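Local coordinates for protein AAR187Cp (Eremothecium gossypii, PDB 3ZIL) that probably regulates sister-chromatid cohesion by acting on cohesin, as the Wapl homologue Wpl1, of which this chain is the C-terminal Wap1 domain, at residues P249-Q260 against A295-F304. Residues are numbered along the deposited sequence; the frame is centred on the assembly and turned at random.
Sequences PSLVRSLAMSVQ and AASTEELTNF
Within the all-helical Wap1 domain, helix 248-261 packs against residues 295-304. Val252 and Ala256 meet the connection from helix 293-296 and the short helical turn 299-302; Val259 meets Phe304 just beyond. Thr298 sits at the bend of this connection. Its OG1, beside the backbone N (chi1 -56°), gives a hydrogen bond of 2.7 Å to Ala295 O, tilted 23° from the carbonyl plane, and Thr298 N reaches the same oxygen from the same face. The same torsion sets Thr298 CG2 3.6 Å from Pro249 O. Thr298 CB meets Val252 CG1 at 3.7 Å. A glycine at Thr298 would probably leave Ala295 O with one bond fewer and open a gap beside Val252. Further along, Ala256 CB touches Leu301 CD1 and lies 3.8 Å from Phe304 CE1. Val259 CG1 meets Phe304 CZ at 3.6 Å, and the ring also stacks with Phe326. On the outer side, Glu300 bends at chi2 (92°) and brings OE1 to the edge of the Arg253 guanidinium, in a long salt bridge of 3.6 Å to NE. Met257 CE lies 3.3 Å from Glu300 OE2. Helices 272-289 and 321-336 back the apolar side. Such side-by-side helices in an elongated, strand-free chain are consistent with a TPR-clan alpha-solenoid.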
ATOM      1  N   PRO A 249       8.580   9.062 -19.190  1.00 21.00           N
ATOM      2  CA  PRO A 249       9.535   8.286 -19.980  1.00 18.62           C
ATOM      3  C   PRO A 249      10.548   7.642 -19.064  1.00 18.94           C
ATOM      4  O   PRO A 249      11.022   6.559 -19.350  1.00 18.27           O
ATOM      5  CB  PRO A 249      10.238   9.356 -20.834  1.00 19.00           C
ATOM      6  CG  PRO A 249       9.118  10.345 -21.107  1.00 19.69           C
ATOM      7  CD  PRO A 249       8.326  10.406 -19.798  1.00 21.70           C
ATOM      8  N   SER A 250      10.928   8.326 -17.983  1.00 20.79           N
ATOM      9  CA  SER A 250      11.881   7.741 -17.079  1.00 21.46           C
ATOM     10  C   SER A 250      11.307   6.478 -16.393  1.00 17.95           C
ATOM     11  O   SER A 250      11.961   5.406 -16.232  1.00 17.28           O
ATOM     12  CB  SER A 250      12.249   8.765 -15.989  1.00 24.78           C
ATOM     13  OG  SER A 250      13.354   8.192 -15.375  1.00 30.93           O
ATOM     14  N   LEU A 251      10.106   6.591 -15.893  1.00 16.11           N
ATOM     15  CA  LEU A 251       9.498   5.397 -15.309  1.00 13.82           C
ATOM     16  C   LEU A 251       9.403   4.245 -16.384  1.00 16.53           C
ATOM     17  O   LEU A 251       9.767   3.072 -16.153  1.00 15.63           O
ATOM     18  CB  LEU A 251       8.154   5.782 -14.743  1.00 13.58           C
ATOM     19  CG  LEU A 251       7.263   4.707 -14.107  1.00 14.27           C
ATOM     20  CD1 LEU A 251       8.070   3.973 -12.995  1.00 12.78           C
ATOM     21  CD2 LEU A 251       5.965   5.341 -13.581  1.00 13.85           C
ATOM     22  N   VAL A 252       8.860   4.548 -17.532  1.00 17.21           N
ATOM     23  CA  VAL A 252       8.824   3.602 -18.623  1.00 17.19           C
ATOM     24  C   VAL A 252      10.203   2.937 -18.875  1.00 23.25           C
ATOM     25  O   VAL A 252      10.232   1.684 -19.007  1.00 20.86           O
ATOM     26  CB  VAL A 252       8.241   4.309 -19.884  1.00 21.78           C
ATOM     27  CG1 VAL A 252       8.431   3.463 -21.153  1.00 19.81           C
ATOM     28  CG2 VAL A 252       6.742   4.558 -19.648  1.00 23.63           C
ATOM     29  N   ARG A 253      11.334   3.712 -18.928  1.00 20.30           N
ATOM     30  CA  ARG A 253      12.645   3.025 -19.144  1.00 23.58           C
ATOM     31  C   ARG A 253      12.881   1.976 -18.119  1.00 21.28           C
ATOM     32  O   ARG A 253      13.233   0.877 -18.503  1.00 18.58           O
ATOM     33  CB  ARG A 253      13.937   3.906 -19.081  1.00 21.63           C
ATOM     34  CG  ARG A 253      13.880   5.112 -19.928  1.00 29.49           C
ATOM     35  CD  ARG A 253      15.234   5.835 -20.187  1.00 25.86           C
ATOM     36  NE  ARG A 253      14.816   6.863 -21.139  1.00 26.83           N
ATOM     37  CZ  ARG A 253      14.477   8.121 -20.835  1.00 28.69           C
ATOM     38  NH1 ARG A 253      14.628   8.625 -19.593  1.00 28.38           N
ATOM     39  NH2 ARG A 253      14.039   8.907 -21.804  1.00 27.83           N
ATOM     40  N   SER A 254      12.803   2.378 -16.823  1.00 20.08           N
ATOM     41  CA  SER A 254      13.007   1.466 -15.711  1.00 20.97           C
ATOM     42  C   SER A 254      12.173   0.223 -15.831  1.00 20.64           C
ATOM     43  O   SER A 254      12.707  -0.904 -15.700  1.00 19.01           O
ATOM     44  CB  SER A 254      12.736   2.150 -14.370  1.00 20.02           C
ATOM     45  OG  SER A 254      13.634   3.238 -14.328  1.00 19.73           O
ATOM     46  N   LEU A 255      10.878   0.409 -16.066  1.00 18.17           N
ATOM     47  CA  LEU A 255       9.986  -0.732 -16.176  1.00 19.92           C
ATOM     48  C   LEU A 255      10.361  -1.571 -17.399  1.00 23.63           C
ATOM     49  O   LEU A 255      10.380  -2.852 -17.294  1.00 22.45           O
ATOM     50  CB  LEU A 255       8.495  -0.312 -16.266  1.00 17.89           C
ATOM     51  CG  LEU A 255       7.964   0.287 -14.941  1.00 16.78           C
ATOM     52  CD1 LEU A 255       6.621   1.023 -15.225  1.00 17.66           C
ATOM     53  CD2 LEU A 255       7.768  -0.816 -13.917  1.00 17.12           C
ATOM     54  N   ALA A 256      10.654  -0.902 -18.544  1.00 20.58           N
ATOM     55  CA  ALA A 256      10.956  -1.716 -19.745  1.00 22.87           C
ATOM     56  C   ALA A 256      12.317  -2.519 -19.558  1.00 25.23           C
ATOM     57  O   ALA A 256      12.491  -3.616 -20.096  1.00 23.25           O
ATOM     58  CB  ALA A 256      10.919  -0.878 -21.009  1.00 20.83           C
ATOM     59  N   MET A 257      13.210  -2.053 -18.699  1.00 26.43           N
ATOM     60  CA  MET A 257      14.475  -2.745 -18.593  1.00 35.07           C
ATOM     61  C   MET A 257      14.309  -3.922 -17.666  1.00 32.82           C
ATOM     62  O   MET A 257      14.715  -5.038 -17.983  1.00 31.07           O
ATOM     63  CB  MET A 257      15.580  -1.818 -18.112  1.00 39.72           C
ATOM     64  CG  MET A 257      16.200  -1.074 -19.299  1.00 50.48           C
ATOM     65  SD  MET A 257      16.882   0.467 -18.702  1.00 73.38           S
ATOM     66  CE  MET A 257      18.127   0.818 -19.958  1.00 74.54           C
ATOM     67  N   SER A 258      13.658  -3.657 -16.548  1.00 28.69           N
ATOM     68  CA  SER A 258      13.164  -4.728 -15.725  1.00 31.98           C
ATOM     69  C   SER A 258      12.395  -5.879 -16.465  1.00 31.40           C
ATOM     70  O   SER A 258      12.703  -7.102 -16.317  1.00 35.07           O
ATOM     71  CB  SER A 258      12.359  -4.166 -14.601  1.00 29.51           C
ATOM     72  OG  SER A 258      11.926  -5.279 -13.896  1.00 27.22           O
ATOM     73  N   VAL A 259      11.441  -5.527 -17.302  1.00 26.27           N
ATOM     74  CA  VAL A 259      10.763  -6.583 -18.062  1.00 29.54           C
ATOM     75  C   VAL A 259      11.774  -7.321 -18.947  1.00 33.55           C
ATOM     76  O   VAL A 259      11.799  -8.571 -18.976  1.00 31.97           O
ATOM     77  CB  VAL A 259       9.584  -6.006 -18.853  1.00 31.96           C
ATOM     78  CG1 VAL A 259       9.052  -7.001 -19.901  1.00 32.17           C
ATOM     79  CG2 VAL A 259       8.493  -5.548 -17.883  1.00 28.47           C
ATOM     80  N   GLN A 260      12.641  -6.552 -19.624  1.00 33.78           N
ATOM     81  CA  GLN A 260      13.693  -7.130 -20.477  1.00 36.01           C
ATOM     82  C   GLN A 260      14.647  -8.028 -19.693  1.00 32.70           C
ATOM     83  O   GLN A 260      15.105  -9.013 -20.235  1.00 30.61           O
ATOM     84  CB  GLN A 260      14.514  -6.094 -21.239  1.00 35.62           C
ATOM     85  CG  GLN A 260      13.917  -5.593 -22.545  1.00 42.82           C
ATOM     86  CD  GLN A 260      14.578  -4.288 -22.975  1.00 50.99           C
ATOM     87  OE1 GLN A 260      14.082  -3.183 -22.664  1.00 51.30           O
ATOM     88  NE2 GLN A 260      15.736  -4.399 -23.647  1.00 50.78           N
ATOM     89  N   ALA A 295       5.075   8.959 -23.965  1.00 30.48           N
ATOM     90  CA  ALA A 295       5.714   7.859 -23.150  1.00 32.03           C
ATOM     91  C   ALA A 295       5.731   6.449 -23.809  1.00 27.10           C
ATOM     92  O   ALA A 295       6.682   5.669 -23.655  1.00 23.81           O
ATOM     93  CB  ALA A 295       5.094   7.803 -21.759  1.00 26.87           C
ATOM     94  N   ALA A 296       4.676   6.124 -24.545  1.00 31.30           N
ATOM     95  CA  ALA A 296       4.631   4.856 -25.346  1.00 31.57           C
ATOM     96  C   ALA A 296       5.814   4.731 -26.358  1.00 30.99           C
ATOM     97  O   ALA A 296       6.297   3.620 -26.677  1.00 38.37           O
ATOM     98  CB  ALA A 296       3.263   4.693 -26.022  1.00 28.13           C
ATOM     99  N   SER A 297       6.345   5.863 -26.803  1.00 31.52           N
ATOM    100  CA  SER A 297       7.431   5.843 -27.773  1.00 32.94           C
ATOM    101  C   SER A 297       8.803   5.946 -27.172  1.00 38.24           C
ATOM    102  O   SER A 297       9.800   6.018 -27.911  1.00 38.50           O
ATOM    103  CB  SER A 297       7.233   6.947 -28.836  1.00 40.10           C
ATOM    104  OG  SER A 297       7.031   8.194 -28.219  1.00 43.56           O
ATOM    105  N   THR A 298       8.885   5.962 -25.831  1.00 35.14           N
ATOM    106  CA  THR A 298      10.182   5.914 -25.153  1.00 35.68           C
ATOM    107  C   THR A 298      11.017   4.813 -25.811  1.00 34.53           C
ATOM    108  O   THR A 298      10.540   3.697 -25.964  1.00 31.50           O
ATOM    109  CB  THR A 298       9.987   5.673 -23.621  1.00 30.76           C
ATOM    110  OG1 THR A 298       9.127   6.692 -23.115  1.00 27.84           O
ATOM    111  CG2 THR A 298      11.256   5.703 -22.879  1.00 34.21           C
ATOM    112  N   GLU A 299      12.250   5.138 -26.220  1.00 42.23           N
ATOM    113  CA  GLU A 299      13.116   4.172 -26.938  1.00 41.86           C
ATOM    114  C   GLU A 299      13.319   2.786 -26.297  1.00 39.13           C
ATOM    115  O   GLU A 299      13.266   1.801 -27.017  1.00 36.91           O
ATOM    116  CB  GLU A 299      14.473   4.800 -27.313  1.00 51.90           C
ATOM    117  CG  GLU A 299      15.674   4.122 -26.671  1.00 60.80           C
ATOM    118  CD  GLU A 299      16.991   4.796 -27.000  1.00 75.97           C
ATOM    119  OE1 GLU A 299      17.095   5.472 -28.054  1.00 77.97           O
ATOM    120  OE2 GLU A 299      17.931   4.642 -26.192  1.00 88.22           O
ATOM    121  N   GLU A 300      13.549   2.668 -24.989  1.00 35.83           N
ATOM    122  CA  GLU A 300      13.768   1.297 -24.414  1.00 38.69           C
ATOM    123  C   GLU A 300      12.535   0.401 -24.499  1.00 36.83           C
ATOM    124  O   GLU A 300      12.674  -0.806 -24.424  1.00 32.12           O
ATOM    125  CB  GLU A 300      14.267   1.265 -22.922  1.00 41.23           C
ATOM    126  CG  GLU A 300      15.749   1.538 -22.717  1.00 45.89           C
ATOM    127  CD  GLU A 300      16.010   3.022 -22.473  1.00 51.77           C
ATOM    128  OE1 GLU A 300      15.320   3.902 -23.068  1.00 50.78           O
ATOM    129  OE2 GLU A 300      16.895   3.314 -21.639  1.00 59.41           O
ATOM    130  N   LEU A 301      11.339   0.983 -24.596  1.00 33.62           N
ATOM    131  CA  LEU A 301      10.151   0.157 -24.653  1.00 37.18           C
ATOM    132  C   LEU A 301      10.105  -0.500 -26.045  1.00 39.64           C
ATOM    133  O   LEU A 301       9.596  -1.625 -26.207  1.00 35.86           O
ATOM    134  CB  LEU A 301       8.877   0.968 -24.314  1.00 34.80           C
ATOM    135  CG  LEU A 301       7.554   0.223 -24.164  1.00 32.74           C
ATOM    136  CD1 LEU A 301       7.625  -0.887 -23.139  1.00 30.97           C
ATOM    137  CD2 LEU A 301       6.455   1.229 -23.826  1.00 33.58           C
ATOM    138  N   THR A 302      10.682   0.186 -27.032  1.00 40.80           N
ATOM    139  CA  THR A 302      10.724  -0.366 -28.379  1.00 41.06           C
ATOM    140  C   THR A 302      11.718  -1.540 -28.475  1.00 43.02           C
ATOM    141  O   THR A 302      11.663  -2.313 -29.425  1.00 51.84           O
ATOM    142  CB  THR A 302      11.062   0.668 -29.441  1.00 39.50           C
ATOM    143  OG1 THR A 302      12.466   0.928 -29.382  1.00 47.73           O
ATOM    144  CG2 THR A 302      10.277   1.972 -29.256  1.00 45.98           C
ATOM    145  N   ASN A 303      12.601  -1.696 -27.495  1.00 35.49           N
ATOM    146  CA  ASN A 303      13.428  -2.901 -27.443  1.00 35.53           C
ATOM    147  C   ASN A 303      12.638  -4.098 -27.039  1.00 34.49           C
ATOM    148  O   ASN A 303      13.199  -5.196 -26.942  1.00 34.50           O
ATOM    149  CB  ASN A 303      14.506  -2.773 -26.423  1.00 36.90           C
ATOM    150  CG  ASN A 303      15.520  -1.761 -26.807  1.00 42.32           C
ATOM    151  OD1 ASN A 303      15.682  -1.449 -27.983  1.00 48.68           O
ATOM    152  ND2 ASN A 303      16.184  -1.208 -25.819  1.00 43.88           N
ATOM    153  N   PHE A 304      11.357  -3.897 -26.735  1.00 29.56           N
ATOM    154  CA  PHE A 304      10.428  -5.035 -26.609  1.00 28.28           C
ATOM    155  C   PHE A 304      10.309  -5.676 -28.033  1.00 33.35           C
ATOM    156  O   PHE A 304       9.865  -6.845 -28.162  1.00 29.51           O
ATOM    157  CB  PHE A 304       9.012  -4.577 -26.161  1.00 30.33           C
ATOM    158  CG  PHE A 304       8.796  -4.420 -24.643  1.00 28.63           C
ATOM    159  CD1 PHE A 304       9.841  -4.286 -23.756  1.00 25.76           C
ATOM    160  CD2 PHE A 304       7.465  -4.354 -24.138  1.00 30.40           C
ATOM    161  CE1 PHE A 304       9.587  -4.119 -22.385  1.00 30.98           C
ATOM    162  CE2 PHE A 304       7.206  -4.219 -22.770  1.00 33.11           C
ATOM    163  CZ  PHE A 304       8.271  -4.088 -21.889  1.00 30.08           C
TER